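Local structure of arginine--tRNA ligase (Campylobacter jejuni, 3FNR) at residues A[339-353]-A[407-420]. The protein catalyses the ATP-dependent attachment of L-arginine to tRNA(Arg), releasing AMP and diphosphate, as a monomeric class I aminoacyl-tRNA synthetase. The protein carries 1 engineered substitution. Sequence-based numbering, arbitrary orientation.
Sequences YINYAHARIHQVFAK and AANFHKFYNENKVV. With SO4 (sulfate ion), chain D.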
loop_
_atom_site.group_PDB
_atom_site.type_symbol
_atom_site.label_atom_id
_atom_site.label_comp_id
_atom_site.label_asym_id
_atom_site.label_seq_id
_atom_site.Cartn_x
_atom_site.Cartn_y
_atom_site.Cartn_z
ATOM N N TYR A 339 2.030 -19.363 -11.142
ATOM C CA TYR A 339 2.693 -19.501 -12.416
ATOM C C TYR A 339 4.064 -18.826 -12.419
ATOM O O TYR A 339 5.043 -19.410 -12.903
ATOM C CB TYR A 339 1.787 -18.935 -13.509
ATOM C CG TYR A 339 2.129 -19.381 -14.918
ATOM C CD1 TYR A 339 2.411 -18.442 -15.908
ATOM C CD2 TYR A 339 2.164 -20.737 -15.261
ATOM C CE1 TYR A 339 2.725 -18.834 -17.205
ATOM C CE2 TYR A 339 2.474 -21.144 -16.562
ATOM C CZ TYR A 339 2.752 -20.181 -17.526
ATOM O OH TYR A 339 3.059 -20.544 -18.818
ATOM N N ILE A 340 4.134 -17.628 -11.835
ATOM C CA ILE A 340 5.388 -16.893 -11.732
ATOM C C ILE A 340 6.327 -17.603 -10.758
ATOM O O ILE A 340 7.491 -17.832 -11.087
ATOM C CB ILE A 340 5.179 -15.397 -11.358
ATOM C CG1 ILE A 340 4.400 -14.674 -12.466
ATOM C CG2 ILE A 340 6.516 -14.712 -11.150
ATOM C CD1 ILE A 340 3.674 -13.414 -12.021
ATOM N N ASN A 341 5.814 -17.983 -9.586
ATOM C CA ASN A 341 6.590 -18.772 -8.613
ATOM C C ASN A 341 7.070 -20.101 -9.190
ATOM O O ASN A 341 8.189 -20.543 -8.900
ATOM C CB ASN A 341 5.782 -19.048 -7.328
ATOM C CG ASN A 341 6.058 -18.043 -6.213
ATOM O OD1 ASN A 341 7.167 -17.524 -6.075
ATOM N ND2 ASN A 341 5.046 -17.791 -5.386
ATOM N N TYR A 342 6.222 -20.730 -9.999
ATOM C CA TYR A 342 6.556 -21.998 -10.649
ATOM C C TYR A 342 7.770 -21.853 -11.572
ATOM O O TYR A 342 8.628 -22.728 -11.586
ATOM C CB TYR A 342 5.353 -22.582 -11.404
ATOM C CG TYR A 342 5.565 -24.012 -11.864
ATOM C CD1 TYR A 342 6.201 -24.944 -11.039
ATOM C CD2 TYR A 342 5.123 -24.435 -13.119
ATOM C CE1 TYR A 342 6.411 -26.248 -11.459
ATOM C CE2 TYR A 342 5.326 -25.744 -13.548
ATOM C CZ TYR A 342 5.969 -26.643 -12.708
ATOM O OH TYR A 342 6.172 -27.941 -13.114
ATOM N N ALA A 343 7.851 -20.734 -12.295
ATOM C CA ALA A 343 9.013 -20.415 -13.121
ATOM C C ALA A 343 10.289 -20.383 -12.289
ATOM O O ALA A 343 11.278 -21.033 -12.636
ATOM C CB ALA A 343 8.803 -19.095 -13.836
ATOM N N HIS A 344 10.234 -19.657 -11.172
ATOM C CA HIS A 344 11.353 -19.516 -10.252
ATOM C C HIS A 344 11.772 -20.860 -9.635
ATOM O O HIS A 344 12.966 -21.169 -9.566
ATOM C CB HIS A 344 10.995 -18.506 -9.149
ATOM C CG HIS A 344 12.152 -18.133 -8.279
ATOM N ND1 HIS A 344 12.438 -18.791 -7.104
ATOM C CD2 HIS A 344 13.114 -17.192 -8.428
ATOM C CE1 HIS A 344 13.520 -18.262 -6.558
ATOM N NE2 HIS A 344 13.949 -17.290 -7.341
ATOM N N ALA A 345 10.785 -21.647 -9.201
ATOM C CA ALA A 345 11.010 -22.974 -8.615
ATOM C C ALA A 345 11.569 -23.977 -9.632
ATOM O O ALA A 345 12.422 -24.798 -9.296
ATOM C CB ALA A 345 9.723 -23.506 -8.007
ATOM N N ARG A 346 11.085 -23.895 -10.869
ATOM C CA ARG A 346 11.553 -24.746 -11.957
ATOM C C ARG A 346 13.045 -24.536 -12.228
ATOM O O ARG A 346 13.775 -25.501 -12.482
ATOM C CB ARG A 346 10.713 -24.496 -13.212
ATOM C CG ARG A 346 10.491 -25.724 -14.052
ATOM C CD ARG A 346 9.035 -25.995 -14.370
ATOM N NE ARG A 346 8.536 -25.298 -15.552
ATOM C CZ ARG A 346 8.622 -25.745 -16.806
ATOM N NH1 ARG A 346 9.214 -26.899 -17.085
ATOM N NH2 ARG A 346 8.113 -25.020 -17.793
ATOM N N ILE A 347 13.493 -23.281 -12.136
ATOM C CA ILE A 347 14.911 -22.917 -12.283
ATOM C C ILE A 347 15.738 -23.476 -11.133
ATOM O O ILE A 347 16.807 -24.051 -11.351
ATOM C CB ILE A 347 15.109 -21.377 -12.379
ATOM C CG1 ILE A 347 14.505 -20.858 -13.679
ATOM C CG2 ILE A 347 16.599 -20.999 -12.321
ATOM C CD1 ILE A 347 14.086 -19.422 -13.674
ATOM N N HIS A 348 15.232 -23.315 -9.912
ATOM C CA HIS A 348 15.898 -23.828 -8.715
ATOM C C HIS A 348 16.106 -25.343 -8.787
ATOM O O HIS A 348 17.166 -25.849 -8.409
ATOM C CB HIS A 348 15.109 -23.452 -7.459
ATOM C CG HIS A 348 15.793 -23.828 -6.183
ATOM N ND1 HIS A 348 16.782 -23.054 -5.612
ATOM C CD2 HIS A 348 15.637 -24.900 -5.369
ATOM C CE1 HIS A 348 17.203 -23.631 -4.499
ATOM N NE2 HIS A 348 16.525 -24.752 -4.330
ATOM N N GLN A 349 15.101 -26.048 -9.301
ATOM C CA GLN A 349 15.140 -27.502 -9.433
ATOM C C GLN A 349 16.080 -28.010 -10.522
ATOM O O GLN A 349 16.762 -29.016 -10.317
ATOM C CB GLN A 349 13.730 -28.065 -9.631
ATOM C CG GLN A 349 13.097 -28.631 -8.351
ATOM C CD GLN A 349 13.108 -27.657 -7.175
ATOM O OE1 GLN A 349 13.929 -27.776 -6.260
ATOM N NE2 GLN A 349 12.198 -26.689 -7.199
ATOM N N VAL A 350 16.129 -27.322 -11.664
ATOM C CA VAL A 350 17.043 -27.715 -12.740
ATOM C C VAL A 350 18.517 -27.548 -12.319
ATOM O O VAL A 350 19.372 -28.336 -12.721
ATOM C CB VAL A 350 16.684 -27.062 -14.130
ATOM C CG1 VAL A 350 17.033 -25.584 -14.187
ATOM C CG2 VAL A 350 17.365 -27.796 -15.269
ATOM N N PHE A 351 18.793 -26.562 -11.468
ATOM C CA PHE A 351 20.131 -26.379 -10.901
ATOM C C PHE A 351 20.517 -27.507 -9.938
ATOM O O PHE A 351 21.693 -27.880 -9.845
ATOM C CB PHE A 351 20.235 -25.033 -10.180
ATOM C CG PHE A 351 20.772 -23.928 -11.035
ATOM C CD1 PHE A 351 22.140 -23.701 -11.117
ATOM C CD2 PHE A 351 19.916 -23.112 -11.762
ATOM C CE1 PHE A 351 22.646 -22.678 -11.902
ATOM C CE2 PHE A 351 20.415 -22.087 -12.561
ATOM C CZ PHE A 351 21.783 -21.867 -12.621
ATOM N N ALA A 352 19.522 -28.025 -9.218
ATOM C CA ALA A 352 19.718 -29.132 -8.292
ATOM C C ALA A 352 19.906 -30.430 -9.067
ATOM O O ALA A 352 20.729 -31.267 -8.693
ATOM C CB ALA A 352 18.535 -29.242 -7.341
ATOM N N LYS A 353 19.145 -30.574 -10.152
ATOM C CA LYS A 353 19.239 -31.718 -11.056
ATOM C C LYS A 353 20.621 -31.802 -11.716
ATOM O O LYS A 353 21.195 -32.890 -11.831
ATOM C CB LYS A 353 18.135 -31.627 -12.111
ATOM C CG LYS A 353 18.034 -32.801 -13.068
ATOM C CD LYS A 353 16.910 -32.584 -14.088
ATOM C CE LYS A 353 16.909 -33.667 -15.168
ATOM N NZ LYS A 353 15.606 -33.755 -15.890
ATOM N N ALA A 407 7.373 -15.008 -17.026
ATOM C CA ALA A 407 7.103 -16.383 -16.593
ATOM C C ALA A 407 6.602 -17.222 -17.767
ATOM O O ALA A 407 7.043 -18.355 -17.942
ATOM C CB ALA A 407 6.102 -16.418 -15.465
ATOM N N ALA A 408 5.698 -16.647 -18.564
ATOM C CA ALA A 408 5.145 -17.313 -19.738
ATOM C C ALA A 408 6.261 -17.703 -20.708
ATOM O O ALA A 408 6.353 -18.858 -21.116
ATOM C CB ALA A 408 4.134 -16.412 -20.437
ATOM N N ASN A 409 7.107 -16.730 -21.045
ATOM C CA ASN A 409 8.221 -16.935 -21.953
ATOM C C ASN A 409 9.263 -17.901 -21.421
ATOM O O ASN A 409 9.763 -18.722 -22.184
ATOM C CB ASN A 409 8.855 -15.604 -22.323
ATOM C CG ASN A 409 7.926 -14.737 -23.122
ATOM O OD1 ASN A 409 7.128 -15.231 -23.913
ATOM N ND2 ASN A 409 8.004 -13.435 -22.907
ATOM N N PHE A 410 9.573 -17.826 -20.124
ATOM C CA PHE A 410 10.463 -18.815 -19.515
ATOM C C PHE A 410 9.911 -20.227 -19.649
ATOM O O PHE A 410 10.606 -21.113 -20.135
ATOM C CB PHE A 410 10.744 -18.560 -18.032
ATOM C CG PHE A 410 11.380 -19.745 -17.349
ATOM C CD1 PHE A 410 12.717 -20.037 -17.563
ATOM C CD2 PHE A 410 10.630 -20.593 -16.534
ATOM C CE1 PHE A 410 13.310 -21.149 -16.970
ATOM C CE2 PHE A 410 11.208 -21.705 -15.935
ATOM C CZ PHE A 410 12.545 -21.988 -16.156
ATOM N N HIS A 411 8.678 -20.425 -19.183
ATOM C CA HIS A 411 8.044 -21.731 -19.182
ATOM C C HIS A 411 8.088 -22.346 -20.567
ATOM O O HIS A 411 8.508 -23.488 -20.716
ATOM C CB HIS A 411 6.597 -21.645 -18.678
ATOM C CG HIS A 411 6.478 -21.561 -17.183
ATOM N ND1 HIS A 411 6.999 -22.519 -16.341
ATOM C CD2 HIS A 411 5.881 -20.645 -16.383
ATOM C CE1 HIS A 411 6.734 -22.195 -15.087
ATOM N NE2 HIS A 411 6.058 -21.060 -15.083
ATOM N N LYS A 412 7.689 -21.565 -21.569
ATOM C CA LYS A 412 7.672 -22.009 -22.945
ATOM C C LYS A 412 9.088 -22.359 -23.422
ATOM O O LYS A 412 9.294 -23.412 -24.020
ATOM C CB LYS A 412 7.020 -20.958 -23.843
ATOM C CG LYS A 412 6.629 -21.502 -25.205
ATOM C CD LYS A 412 6.643 -20.432 -26.289
ATOM C CE LYS A 412 6.087 -20.978 -27.608
ATOM N NZ LYS A 412 6.748 -22.245 -28.038
ATOM N N PHE A 413 10.062 -21.507 -23.119
ATOM C CA PHE A 413 11.455 -21.807 -23.454
ATOM C C PHE A 413 11.946 -23.122 -22.850
ATOM O O PHE A 413 12.506 -23.956 -23.561
ATOM C CB PHE A 413 12.392 -20.669 -23.052
ATOM C CG PHE A 413 13.825 -20.896 -23.457
ATOM C CD1 PHE A 413 14.767 -21.338 -22.533
ATOM C CD2 PHE A 413 14.227 -20.677 -24.771
ATOM C CE1 PHE A 413 16.087 -21.556 -22.921
ATOM C CE2 PHE A 413 15.541 -20.883 -25.165
ATOM C CZ PHE A 413 16.471 -21.319 -24.253
ATOM N N TYR A 414 11.744 -23.303 -21.547
ATOM C CA TYR A 414 12.256 -24.487 -20.854
ATOM C C TYR A 414 11.564 -25.783 -21.291
ATOM O O TYR A 414 12.185 -26.842 -21.298
ATOM C CB TYR A 414 12.208 -24.284 -19.338
ATOM C CG TYR A 414 12.783 -25.411 -18.495
ATOM C CD1 TYR A 414 12.190 -25.747 -17.290
ATOM C CD2 TYR A 414 13.921 -26.134 -18.888
ATOM C CE1 TYR A 414 12.684 -26.767 -16.498
ATOM C CE2 TYR A 414 14.423 -27.172 -18.091
ATOM C CZ TYR A 414 13.792 -27.473 -16.894
ATOM O OH TYR A 414 14.243 -28.475 -16.070
ATOM N N ASN A 415 10.296 -25.685 -21.687
ATOM C CA ASN A 415 9.559 -26.815 -22.227
ATOM C C ASN A 415 10.154 -27.305 -23.537
ATOM O O ASN A 415 10.091 -28.502 -23.846
ATOM C CB ASN A 415 8.092 -26.441 -22.458
ATOM C CG ASN A 415 7.308 -26.289 -21.155
ATOM O OD1 ASN A 415 7.815 -26.552 -20.061
ATOM N ND2 ASN A 415 6.072 -25.837 -21.271
ATOM N N GLU A 416 10.728 -26.374 -24.297
ATOM C CA GLU A 416 11.197 -26.663 -25.639
ATOM C C GLU A 416 12.704 -26.881 -25.687
ATOM O O GLU A 416 13.257 -27.163 -26.752
ATOM C CB GLU A 416 10.804 -25.546 -26.612
ATOM C CG GLU A 416 9.301 -25.200 -26.690
ATOM C CD GLU A 416 8.395 -26.362 -27.094
ATOM O OE1 GLU A 416 7.272 -26.453 -26.548
ATOM O OE2 GLU A 416 8.784 -27.175 -27.960
ATOM N N ASN A 417 13.366 -26.737 -24.545
ATOM C CA ASN A 417 14.818 -26.822 -24.507
ATOM C C ASN A 417 15.335 -27.755 -23.422
ATOM O O ASN A 417 15.046 -27.572 -22.238
ATOM C CB ASN A 417 15.448 -25.432 -24.377
ATOM C CG ASN A 417 15.299 -24.598 -25.647
ATOM O OD1 ASN A 417 16.189 -24.571 -26.497
ATOM N ND2 ASN A 417 14.171 -23.923 -25.779
ATOM N N LYS A 418 16.090 -28.764 -23.839
ATOM C CA LYS A 418 16.714 -29.705 -22.919
ATOM C C LYS A 418 17.913 -29.020 -22.276
ATOM O O LYS A 418 18.678 -28.341 -22.958
ATOM C CB LYS A 418 17.156 -30.953 -23.685
ATOM C CG LYS A 418 17.001 -32.270 -22.935
ATOM C CD LYS A 418 18.152 -32.529 -21.977
ATOM C CE LYS A 418 18.423 -34.014 -21.827
ATOM N NZ LYS A 418 19.455 -34.480 -22.796
ATOM N N VAL A 419 18.084 -29.195 -20.968
ATOM C CA VAL A 419 19.129 -28.466 -20.243
ATOM C C VAL A 419 20.242 -29.359 -19.709
ATOM O O VAL A 419 21.376 -29.273 -20.183
ATOM C CB VAL A 419 18.530 -27.564 -19.127
ATOM C CG1 VAL A 419 19.630 -26.874 -18.312
ATOM C CG2 VAL A 419 17.603 -26.522 -19.745
ATOM N N VAL A 420 19.916 -30.209 -18.733
ATOM C CA VAL A 420 20.910 -31.045 -18.054
ATOM C C VAL A 420 21.419 -32.093 -19.036
ATOM O O VAL A 420 20.628 -32.766 -19.685
ATOM C CB VAL A 420 20.327 -31.718 -16.772
ATOM C CG1 VAL A 420 21.379 -32.568 -16.059
ATOM C CG2 VAL A 420 19.777 -30.669 -15.817
HETATM S S SO4 D . 15.947 -30.949 -18.408
HETATM O O1 SO4 D . 17.367 -30.815 -18.138
HETATM O O2 SO4 D . 15.209 -30.563 -17.212
HETATM O O3 SO4 D . 15.561 -30.111 -19.534
HETATM O O4 SO4 D . 15.653 -32.333 -18.754
HETATM O O HOH W 1 12.562 -28.118 -13.031
#
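His411 reaches into the helix 339-353 between Tyr339, Tyr342, Ala343 and Arg346, a knob in a hole, and uses both ring nitrogens there. His411 NE2 donates to Tyr339 O over 2.9 Å along a nearly straight line (170°). That carbonyl also takes its helical bond from Ala343 N, and the two donors approach it from opposite faces of its plane. His411 ND1, the acceptor, is held side-on by Arg346 through NE and NH2, with Arg346 NH2 3.1 Å from His411 ND1. Guanidinium and imidazole lie almost coplanar, 9° apart, and bonds at both nitrogens fix the ring's rotation and probably favour its neutral form with the proton on NE2. CD2 of His411 sits 3.4 Å from Tyr339 CZ, over one face of the phenol ring; small Ala343 lets the imidazole come close to the helix.

Bends at chi2 and chi3 turn the Arg346 guanidinium across Tyr414, whose CD1 lies over one of its faces. Arg346 NH2 also donates to Asn415 OD1 at 2.8 Å, from above the amide's carbonyl plane.

Helices 339-353 and 407-416, crossing at 43°, belong to the helical anticodon-binding domain of the DALR family, and helix 425-445 packs against the same interface. On the apolar side Ile347 lays CD1 over the face of Phe410, 4.0 Å from the ring centroid, while Phe432 meets Phe410 edge-to-face. Ala407, short enough for close approach, sets its CB against Ile340.

Farther along, Val350 CG2 touches both Tyr414 OH and Val420 CG2. A sulfate, probably from the crystallisation liquor, accepts bonds from Tyr414 OH (to O2, 2.6 Å), from Val419 N and Val420 N, and from Lys353 NZ, carried there by an extended chain that passes Val420 CG2.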